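Local coordinates for extracellular ligand-binding receptor (Verminephrobacter eiseniae, PDB 4M88), which probably binds an amino acid or similar solute outside the cytoplasm as the substrate-binding component of an ABC transporter, at residues Gln26-Lys37 with Glu269-Phe278; Ala38-Leu46 with Gly299-Leu310. All coordinates share one frame; numbering follows the deposited sequence.

Contact 1 (Gln26-Lys37 with Glu269-Phe278); sequences QGIKAYLAQANK and EFQAAMKEAF
One face of the Phe278 ring is met by Gln26, whose CG stands 4.0 Å from the ring centroid in a CH-pi contact, above the face but off its centre; at the ring edge, near its plane, lies Lys29 CB. The amide of Gln26 is turned 51° from the ring, and its OE1 is held by Gln288 of helix 286-303. This is the crossing of two helices in one of the two alpha/beta domains of the periplasmic-binding-protein fold of the leucine-binding family: the first helix, 18-37, whose other flank packs on strands 4-11 and 45-52, and helix 265-277, reached after the chain has built most of the second domain. Their segments cross almost perpendicularly, at 92°, with axes 8.5 Å apart. Alanines permit this close approach: Ala30 CB lies 4.0 Å from Ala273 CB, with Ala277 CB beside it. The selenomethionine Met274 completes the patch, bent at both chi2 and chi3, which brings SE to within 3.6 Å of Ala30 CB. A water donates to both Ala30 O and Ala273 O, tying the two backbones together where they pass. One turn further along, the side chain of Gln34 reaches across over Ala273 CB. With CG anti to the backbone N (chi1 -164°) and the chain extended, its amide arrives at helix 265-277 while OE1 bonds Tyr292. On the exposed side, Lys37 NZ and Glu276 OE2 form a long salt bridge of 3.8 Å. The carbonyl of Glu269 serves two donors from opposite faces of its plane: Ala273 N makes the helical bond within its own segment, and Gln34 NE2 donates across the crossing to Glu269 O at 3.0 Å.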
loop_
_atom_site.group_PDB
_atom_site.type_symbol
_atom_site.label_atom_id
_atom_site.label_comp_id
_atom_site.label_asym_id
_atom_site.label_seq_id
_atom_site.Cartn_x
_atom_site.Cartn_y
_atom_site.Cartn_z
ATOM N N GLN A 26 -12.245 6.053 2.130
ATOM C CA GLN A 26 -13.344 5.359 2.809
ATOM C C GLN A 26 -12.897 4.744 4.128
ATOM O O GLN A 26 -13.603 4.826 5.144
ATOM C CB GLN A 26 -13.933 4.286 1.894
ATOM C CG GLN A 26 -14.825 4.873 0.803
ATOM C CD GLN A 26 -14.974 3.943 -0.390
ATOM O OE1 GLN A 26 -14.449 2.833 -0.389
ATOM N NE2 GLN A 26 -15.687 4.397 -1.417
ATOM N N GLY A 27 -11.733 4.117 4.116
ATOM C CA GLY A 27 -11.213 3.484 5.319
ATOM C C GLY A 27 -10.862 4.508 6.378
ATOM O O GLY A 27 -11.098 4.303 7.573
ATOM N N ILE A 28 -10.292 5.626 5.946
ATOM C CA ILE A 28 -9.946 6.684 6.889
ATOM C C ILE A 28 -11.214 7.237 7.534
ATOM O O ILE A 28 -11.285 7.372 8.757
ATOM C CB ILE A 28 -9.172 7.819 6.187
ATOM C CG1 ILE A 28 -7.790 7.331 5.738
ATOM C CG2 ILE A 28 -9.019 9.027 7.101
ATOM C CD1 ILE A 28 -7.106 8.304 4.751
ATOM N N LYS A 29 -12.231 7.529 6.720
ATOM C CA LYS A 29 -13.478 8.073 7.247
ATOM C C LYS A 29 -14.173 7.092 8.167
ATOM O O LYS A 29 -14.765 7.490 9.177
ATOM C CB LYS A 29 -14.424 8.433 6.105
ATOM C CG LYS A 29 -13.991 9.635 5.314
ATOM C CD LYS A 29 -14.933 9.820 4.145
ATOM C CE LYS A 29 -14.775 11.188 3.528
ATOM N NZ LYS A 29 -15.433 11.273 2.201
ATOM N N ALA A 30 -14.119 5.813 7.804
ATOM C CA ALA A 30 -14.705 4.760 8.622
ATOM C C ALA A 30 -14.075 4.763 10.013
ATOM O O ALA A 30 -14.793 4.698 11.012
ATOM C CB ALA A 30 -14.555 3.398 7.956
ATOM N N TYR A 31 -12.753 4.863 10.095
ATOM C CA TYR A 31 -12.127 4.932 11.417
ATOM C C TYR A 31 -12.527 6.200 12.174
ATOM O O TYR A 31 -12.903 6.135 13.358
ATOM C CB TYR A 31 -10.602 4.836 11.372
ATOM C CG TYR A 31 -10.042 5.095 12.755
ATOM C CD1 TYR A 31 -10.181 4.146 13.762
ATOM C CD2 TYR A 31 -9.446 6.313 13.074
ATOM C CE1 TYR A 31 -9.711 4.389 15.048
ATOM C CE2 TYR A 31 -8.979 6.568 14.362
ATOM C CZ TYR A 31 -9.113 5.602 15.338
ATOM O OH TYR A 31 -8.635 5.840 16.612
ATOM N N LEU A 32 -12.421 7.351 11.509
ATOM C CA LEU A 32 -12.743 8.628 12.154
ATOM C C LEU A 32 -14.158 8.668 12.714
ATOM O O LEU A 32 -14.383 9.195 13.804
ATOM C CB LEU A 32 -12.510 9.798 11.197
ATOM C CG LEU A 32 -11.049 9.961 10.775
ATOM C CD1 LEU A 32 -10.883 11.247 9.988
ATOM C CD2 LEU A 32 -10.106 9.926 11.970
ATOM N N ALA A 33 -15.121 8.112 11.982
ATOM C CA ALA A 33 -16.486 8.044 12.476
ATOM C C ALA A 33 -16.592 7.157 13.717
ATOM O O ALA A 33 -17.319 7.476 14.666
ATOM C CB ALA A 33 -17.444 7.553 11.365
ATOM N N GLN A 34 -15.878 6.038 13.698
ATOM C CA GLN A 34 -15.834 5.108 14.813
ATOM C C GLN A 34 -15.181 5.830 15.995
ATOM O O GLN A 34 -15.694 5.808 17.119
ATOM C CB GLN A 34 -15.036 3.859 14.394
ATOM C CG GLN A 34 -15.200 2.618 15.272
ATOM C CD GLN A 34 -14.433 1.390 14.744
ATOM O OE1 GLN A 34 -13.227 1.448 14.503
ATOM N NE2 GLN A 34 -15.141 0.266 14.586
ATOM N N ALA A 35 -14.067 6.507 15.728
ATOM C CA ALA A 35 -13.355 7.255 16.769
ATOM C C ALA A 35 -14.231 8.345 17.379
ATOM O O ALA A 35 -14.234 8.535 18.598
ATOM C CB ALA A 35 -12.069 7.855 16.215
ATOM N N ASN A 36 -14.979 9.059 16.540
ATOM C CA ASN A 36 -15.858 10.120 17.048
ATOM C C ASN A 36 -17.063 9.598 17.822
ATOM O O ASN A 36 -17.508 10.231 18.784
ATOM C CB ASN A 36 -16.289 11.070 15.931
ATOM C CG ASN A 36 -15.143 11.950 15.445
ATOM O OD1 ASN A 36 -14.201 12.232 16.191
ATOM N ND2 ASN A 36 -15.207 12.364 14.188
ATOM N N LYS A 37 -17.588 8.448 17.408
ATOM C CA LYS A 37 -18.672 7.807 18.155
ATOM C C LYS A 37 -18.194 7.417 19.544
ATOM O O LYS A 37 -18.989 7.339 20.481
ATOM C CB LYS A 37 -19.174 6.559 17.428
ATOM C CG LYS A 37 -20.090 6.833 16.251
ATOM C CD LYS A 37 -20.847 5.562 15.863
ATOM C CE LYS A 37 -21.724 5.773 14.633
ATOM N NZ LYS A 37 -22.813 4.747 14.523
ATOM N N GLU A 269 -13.353 -5.125 13.839
ATOM C CA GLU A 269 -13.511 -3.695 14.114
ATOM C C GLU A 269 -13.519 -2.856 12.830
ATOM O O GLU A 269 -14.292 -1.902 12.702
ATOM C CB GLU A 269 -12.415 -3.218 15.076
ATOM C CG GLU A 269 -12.566 -3.834 16.470
ATOM C CD GLU A 269 -11.357 -3.638 17.368
ATOM O OE1 GLU A 269 -10.235 -3.437 16.851
ATOM O OE2 GLU A 269 -11.538 -3.703 18.604
ATOM N N PHE A 270 -12.650 -3.210 11.889
ATOM C CA PHE A 270 -12.652 -2.586 10.581
ATOM C C PHE A 270 -13.993 -2.843 9.895
ATOM O O PHE A 270 -14.616 -1.928 9.380
ATOM C CB PHE A 270 -11.501 -3.143 9.738
ATOM C CG PHE A 270 -11.667 -2.924 8.256
ATOM C CD1 PHE A 270 -11.555 -1.649 7.708
ATOM C CD2 PHE A 270 -11.909 -4.002 7.408
ATOM C CE1 PHE A 270 -11.706 -1.445 6.334
ATOM C CE2 PHE A 270 -12.059 -3.811 6.040
ATOM C CZ PHE A 270 -11.955 -2.529 5.501
ATOM N N GLN A 271 -14.441 -4.096 9.886
ATOM C CA GLN A 271 -15.694 -4.409 9.212
ATOM C C GLN A 271 -16.860 -3.683 9.866
ATOM O O GLN A 271 -17.743 -3.179 9.174
ATOM C CB GLN A 271 -15.923 -5.920 9.150
ATOM C CG GLN A 271 -14.970 -6.604 8.168
ATOM C CD GLN A 271 -14.608 -8.011 8.608
ATOM O OE1 GLN A 271 -15.157 -8.524 9.579
ATOM N NE2 GLN A 271 -13.680 -8.638 7.898
ATOM N N ALA A 272 -16.852 -3.596 11.190
ATOM C CA ALA A 272 -17.903 -2.869 11.896
ATOM C C ALA A 272 -17.902 -1.390 11.512
ATOM O O ALA A 272 -18.961 -0.779 11.348
ATOM C CB ALA A 272 -17.748 -3.033 13.396
ATOM N N ALA A 273 -16.712 -0.819 11.373
ATOM C CA ALA A 273 -16.584 0.587 11.004
ATOM C C ALA A 273 -17.107 0.809 9.589
ATOM O O ALA A 273 -17.786 1.800 9.317
ATOM C CB ALA A 273 -15.130 1.055 11.149
HETATM N N MSE A 274 -16.795 -0.118 8.687
HETATM C CA MSE A 274 -17.280 -0.027 7.312
HETATM C C MSE A 274 -18.805 -0.167 7.194
HETATM O O MSE A 274 -19.424 0.552 6.402
HETATM C CB MSE A 274 -16.557 -1.040 6.408
HETATM C CG MSE A 274 -15.063 -0.775 6.235
HETATM SE SE MSE A 274 -14.728 0.923 5.287
HETATM C CE MSE A 274 -15.348 0.419 3.523
ATOM N N LYS A 275 -19.427 -1.059 7.975
ATOM C CA LYS A 275 -20.889 -1.222 7.892
ATOM C C LYS A 275 -21.578 0.064 8.310
ATOM O O LYS A 275 -22.588 0.465 7.727
ATOM C CB LYS A 275 -21.452 -2.303 8.824
ATOM C CG LYS A 275 -20.623 -3.515 9.101
ATOM C CD LYS A 275 -20.412 -4.366 7.872
ATOM C CE LYS A 275 -19.606 -5.618 8.210
ATOM N NZ LYS A 275 -19.039 -6.248 6.990
ATOM N N GLU A 276 -21.053 0.678 9.364
ATOM C CA GLU A 276 -21.629 1.903 9.902
ATOM C C GLU A 276 -21.532 3.060 8.901
ATOM O O GLU A 276 -22.510 3.769 8.658
ATOM C CB GLU A 276 -20.937 2.275 11.218
ATOM C CG GLU A 276 -21.140 1.258 12.341
ATOM C CD GLU A 276 -20.436 1.649 13.641
ATOM O OE1 GLU A 276 -19.290 2.158 13.581
ATOM O OE2 GLU A 276 -21.033 1.445 14.724
ATOM N N ALA A 277 -20.350 3.230 8.316
ATOM C CA ALA A 277 -20.072 4.368 7.447
ATOM C C ALA A 277 -20.555 4.148 6.013
ATOM O O ALA A 277 -21.013 5.080 5.355
ATOM C CB ALA A 277 -18.570 4.681 7.464
ATOM N N PHE A 278 -20.437 2.916 5.527
ATOM C CA PHE A 278 -20.786 2.604 4.141
ATOM C C PHE A 278 -21.600 1.323 4.054
ATOM O O PHE A 278 -21.109 0.313 3.548
ATOM C CB PHE A 278 -19.512 2.480 3.296
ATOM C CG PHE A 278 -18.634 3.692 3.364
ATOM C CD1 PHE A 278 -18.932 4.823 2.611
ATOM C CD2 PHE A 278 -17.525 3.712 4.203
ATOM C CE1 PHE A 278 -18.137 5.950 2.680
ATOM C CE2 PHE A 278 -16.728 4.837 4.282
ATOM C CZ PHE A 278 -17.027 5.954 3.521
HETATM O O HOH W 1 -17.646 3.939 11.024
#

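Contact 2 (Ala38-Leu46 with Gly299-Leu310); sequences AGGIRGQKL and GEALKHPKNTGL
Asn307 ND2, beside the side chain of Arg42, is gripped by two carbonyls of its own segment, Gly309 O at 2.8 Å and Leu302 O at 3.0 Å; Thr318 bonds OD1, which leaves the amide little liberty to turn. These bonds hold the loop that leaves helix 286-303 in a shape against which the type I' turn Ile41-Gln44 packs, its end residues bonded backbone to backbone both ways just before edge strand 45-52. Arg42 lays one guanidinium face over the Thr308-Gly309 peptide, with Thr308 C 3.3 Å from Arg42 NH2, while Arg42 CD lies against Leu310 CD2, the two side chains running in opposite senses. The other branch of Leu310, CD1, meets Gln44 CD at 3.7 Å. Ile41 fills the middle: CG2 touches Leu302 CB and Leu310 CD2, CD1 reaches the backbone of Gly299, and CG1 touches Lys303 CG at 3.6 Å, these two side chains lying nearly at right angles. Shortening Ile41 to an alanine would probably open a gap between Leu302 and Leu310 and leave the aliphatic part of Lys303 without its neighbour. The bend of Lys303 at chi3 (84°) turns NZ toward a water that it shares with Gly40 O. With no direct hydrogen bond between the segments, their fit depends mainly on shape and apolar packing, and this water bridge is the polar tie.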
loop_
_atom_site.group_PDB
_atom_site.type_symbol
_atom_site.label_atom_id
_atom_site.label_comp_id
_atom_site.label_asym_id
_atom_site.label_seq_id
_atom_site.Cartn_x
_atom_site.Cartn_y
_atom_site.Cartn_z
ATOM N N ALA A 38 -16.896 7.159 19.665
ATOM C CA ALA A 38 -16.289 6.789 20.945
ATOM C C ALA A 38 -15.786 8.015 21.713
ATOM O O ALA A 38 -15.013 7.879 22.664
ATOM C CB ALA A 38 -15.169 5.788 20.738
ATOM N N GLY A 39 -16.217 9.204 21.287
ATOM C CA GLY A 39 -15.906 10.437 21.994
ATOM C C GLY A 39 -14.676 11.194 21.518
ATOM O O GLY A 39 -14.187 12.080 22.222
ATOM N N GLY A 40 -14.173 10.860 20.332
ATOM C CA GLY A 40 -12.980 11.511 19.814
ATOM C C GLY A 40 -11.781 11.281 20.717
ATOM O O GLY A 40 -11.662 10.240 21.367
ATOM N N ILE A 41 -10.886 12.256 20.768
ATOM C CA ILE A 41 -9.699 12.119 21.595
ATOM C C ILE A 41 -9.506 13.331 22.503
ATOM O O ILE A 41 -9.579 14.466 22.044
ATOM C CB ILE A 41 -8.463 11.873 20.718
ATOM C CG1 ILE A 41 -8.574 10.482 20.077
ATOM C CG2 ILE A 41 -7.187 12.000 21.536
ATOM C CD1 ILE A 41 -7.783 10.302 18.802
ATOM N N ARG A 42 -9.269 13.073 23.786
ATOM C CA ARG A 42 -8.982 14.126 24.768
ATOM C C ARG A 42 -9.984 15.274 24.696
ATOM O O ARG A 42 -9.590 16.445 24.691
ATOM C CB ARG A 42 -7.559 14.682 24.576
ATOM C CG ARG A 42 -6.428 13.725 24.958
ATOM C CD ARG A 42 -5.053 14.337 24.674
ATOM N NE ARG A 42 -4.086 14.018 25.724
ATOM C CZ ARG A 42 -3.597 14.899 26.592
ATOM N NH1 ARG A 42 -3.964 16.171 26.536
ATOM N NH2 ARG A 42 -2.729 14.511 27.515
ATOM N N GLY A 43 -11.270 14.940 24.615
ATOM C CA GLY A 43 -12.303 15.954 24.497
ATOM C C GLY A 43 -12.512 16.566 23.114
ATOM O O GLY A 43 -13.258 17.535 22.987
ATOM N N GLN A 44 -11.879 16.024 22.076
ATOM C CA GLN A 44 -11.934 16.661 20.753
ATOM C C GLN A 44 -12.314 15.733 19.594
ATOM O O GLN A 44 -11.784 14.632 19.456
ATOM C CB GLN A 44 -10.605 17.347 20.435
ATOM C CG GLN A 44 -10.291 18.538 21.334
ATOM C CD GLN A 44 -9.274 19.487 20.711
ATOM O OE1 GLN A 44 -9.082 19.500 19.498
ATOM N NE2 GLN A 44 -8.621 20.285 21.545
ATOM N N LYS A 45 -13.222 16.202 18.746
ATOM C CA LYS A 45 -13.634 15.451 17.567
ATOM C C LYS A 45 -12.522 15.441 16.516
ATOM O O LYS A 45 -11.748 16.394 16.408
ATOM C CB LYS A 45 -14.906 16.075 16.975
ATOM C CG LYS A 45 -15.322 15.504 15.621
ATOM C CD LYS A 45 -16.419 16.342 14.953
ATOM C CE LYS A 45 -16.832 15.756 13.603
ATOM N NZ LYS A 45 -18.070 16.402 13.072
ATOM N N LEU A 46 -12.443 14.355 15.759
ATOM C CA LEU A 46 -11.496 14.242 14.653
ATOM C C LEU A 46 -12.169 14.676 13.357
ATOM O O LEU A 46 -13.306 14.303 13.090
ATOM C CB LEU A 46 -11.000 12.803 14.534
ATOM C CG LEU A 46 -10.061 12.343 15.655
ATOM C CD1 LEU A 46 -10.727 11.349 16.574
ATOM C CD2 LEU A 46 -8.810 11.740 15.071
ATOM N N GLY A 299 -4.852 7.637 15.776
ATOM C CA GLY A 299 -5.771 7.602 16.903
ATOM C C GLY A 299 -5.180 6.910 18.112
ATOM O O GLY A 299 -5.259 7.415 19.237
ATOM N N GLU A 300 -4.583 5.741 17.903
ATOM C CA GLU A 300 -4.013 5.009 19.033
ATOM C C GLU A 300 -2.826 5.746 19.652
ATOM O O GLU A 300 -2.645 5.724 20.869
ATOM C CB GLU A 300 -3.634 3.573 18.650
ATOM C CG GLU A 300 -4.806 2.709 18.151
ATOM C CD GLU A 300 -5.876 2.429 19.206
ATOM O OE1 GLU A 300 -5.630 2.657 20.414
ATOM O OE2 GLU A 300 -6.975 1.961 18.820
ATOM N N ALA A 301 -2.020 6.412 18.831
ATOM C CA ALA A 301 -0.923 7.201 19.381
ATOM C C ALA A 301 -1.465 8.360 20.214
ATOM O O ALA A 301 -0.961 8.637 21.297
ATOM C CB ALA A 301 -0.024 7.733 18.263
ATOM N N LEU A 302 -2.471 9.061 19.699
ATOM C CA LEU A 302 -2.991 10.218 20.430
ATOM C C LEU A 302 -3.664 9.836 21.754
ATOM O O LEU A 302 -3.693 10.639 22.686
ATOM C CB LEU A 302 -3.937 11.049 19.557
ATOM C CG LEU A 302 -3.319 11.756 18.346
ATOM C CD1 LEU A 302 -4.401 12.501 17.581
ATOM C CD2 LEU A 302 -2.178 12.714 18.735
ATOM N N LYS A 303 -4.186 8.611 21.839
ATOM C CA LYS A 303 -4.883 8.133 23.045
ATOM C C LYS A 303 -3.932 7.436 24.007
ATOM O O LYS A 303 -4.306 7.077 25.123
ATOM C CB LYS A 303 -5.999 7.156 22.663
ATOM C CG LYS A 303 -7.165 7.823 21.965
ATOM C CD LYS A 303 -8.021 6.819 21.215
ATOM C CE LYS A 303 -9.024 6.158 22.130
ATOM N NZ LYS A 303 -10.191 5.674 21.334
ATOM N N HIS A 304 -2.703 7.224 23.561
ATOM C CA HIS A 304 -1.743 6.446 24.337
ATOM C C HIS A 304 -1.418 7.155 25.651
ATOM O O HIS A 304 -1.285 8.374 25.674
ATOM C CB HIS A 304 -0.476 6.227 23.511
ATOM C CG HIS A 304 0.438 5.188 24.075
ATOM N ND1 HIS A 304 1.271 5.431 25.143
ATOM C CD2 HIS A 304 0.643 3.896 23.718
ATOM C CE1 HIS A 304 1.955 4.334 25.423
ATOM N NE2 HIS A 304 1.592 3.390 24.575
ATOM N N PRO A 305 -1.297 6.391 26.751
ATOM C CA PRO A 305 -1.035 6.976 28.075
ATOM C C PRO A 305 0.184 7.892 28.089
ATOM O O PRO A 305 0.212 8.840 28.871
ATOM C CB PRO A 305 -0.773 5.748 28.952
ATOM C CG PRO A 305 -1.540 4.659 28.305
ATOM C CD PRO A 305 -1.474 4.928 26.819
ATOM N N LYS A 306 1.166 7.619 27.236
ATOM C CA LYS A 306 2.384 8.435 27.177
ATOM C C LYS A 306 2.160 9.807 26.547
ATOM O O LYS A 306 2.857 10.774 26.874
ATOM C CB LYS A 306 3.492 7.696 26.421
ATOM C CG LYS A 306 4.098 6.563 27.225
ATOM C CD LYS A 306 4.962 5.648 26.375
ATOM C CE LYS A 306 5.403 4.430 27.189
ATOM N NZ LYS A 306 6.255 3.485 26.412
ATOM N N ASN A 307 1.192 9.891 25.642
ATOM C CA ASN A 307 0.948 11.136 24.928
ATOM C C ASN A 307 0.440 12.231 25.854
ATOM O O ASN A 307 -0.377 11.975 26.737
ATOM C CB ASN A 307 -0.045 10.917 23.798
ATOM C CG ASN A 307 -0.186 12.134 22.918
ATOM O OD1 ASN A 307 0.806 12.644 22.393
ATOM N ND2 ASN A 307 -1.416 12.609 22.743
ATOM N N THR A 308 0.921 13.452 25.653
ATOM C CA THR A 308 0.586 14.532 26.572
ATOM C C THR A 308 -0.117 15.715 25.909
ATOM O O THR A 308 -0.446 16.695 26.577
ATOM C CB THR A 308 1.833 15.035 27.347
ATOM O OG1 THR A 308 2.825 15.488 26.420
ATOM C CG2 THR A 308 2.420 13.918 28.209
ATOM N N GLY A 309 -0.361 15.622 24.606
ATOM C CA GLY A 309 -1.014 16.714 23.906
ATOM C C GLY A 309 -1.486 16.415 22.495
ATOM O O GLY A 309 -1.353 15.294 21.990
ATOM N N LEU A 310 -2.043 17.442 21.856
ATOM C CA LEU A 310 -2.593 17.308 20.512
ATOM C C LEU A 310 -1.881 18.204 19.504
ATOM O O LEU A 310 -2.526 18.963 18.784
ATOM C CB LEU A 310 -4.094 17.621 20.515
ATOM C CG LEU A 310 -4.979 16.713 21.370
ATOM C CD1 LEU A 310 -6.442 17.179 21.360
ATOM C CD2 LEU A 310 -4.884 15.265 20.911
HETATM O O HOH W 2 -11.943 7.912 20.232
#

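Contacts 1 and 2 lie on the same side of the chain's centre, their centres about 17 Å apart, in the domain built round the five-stranded parallel sheet. Along the chain they alternate: 26-37 runs directly into 38-46, and much later helix 265-277 is followed by helix 286-303. Gly39 ends the first helix in a Schellman motif, with Gly40 N probably bonded to Ala35 O, and Asn36 OD1 probably receives Leu46 N of edge strand 45-52. Tyr31 also packs against Gly299, joining the contacts directly. The N-terminal helix and the turn after it are thus packed at two places by segments that come after the chain's excursion through the other domain.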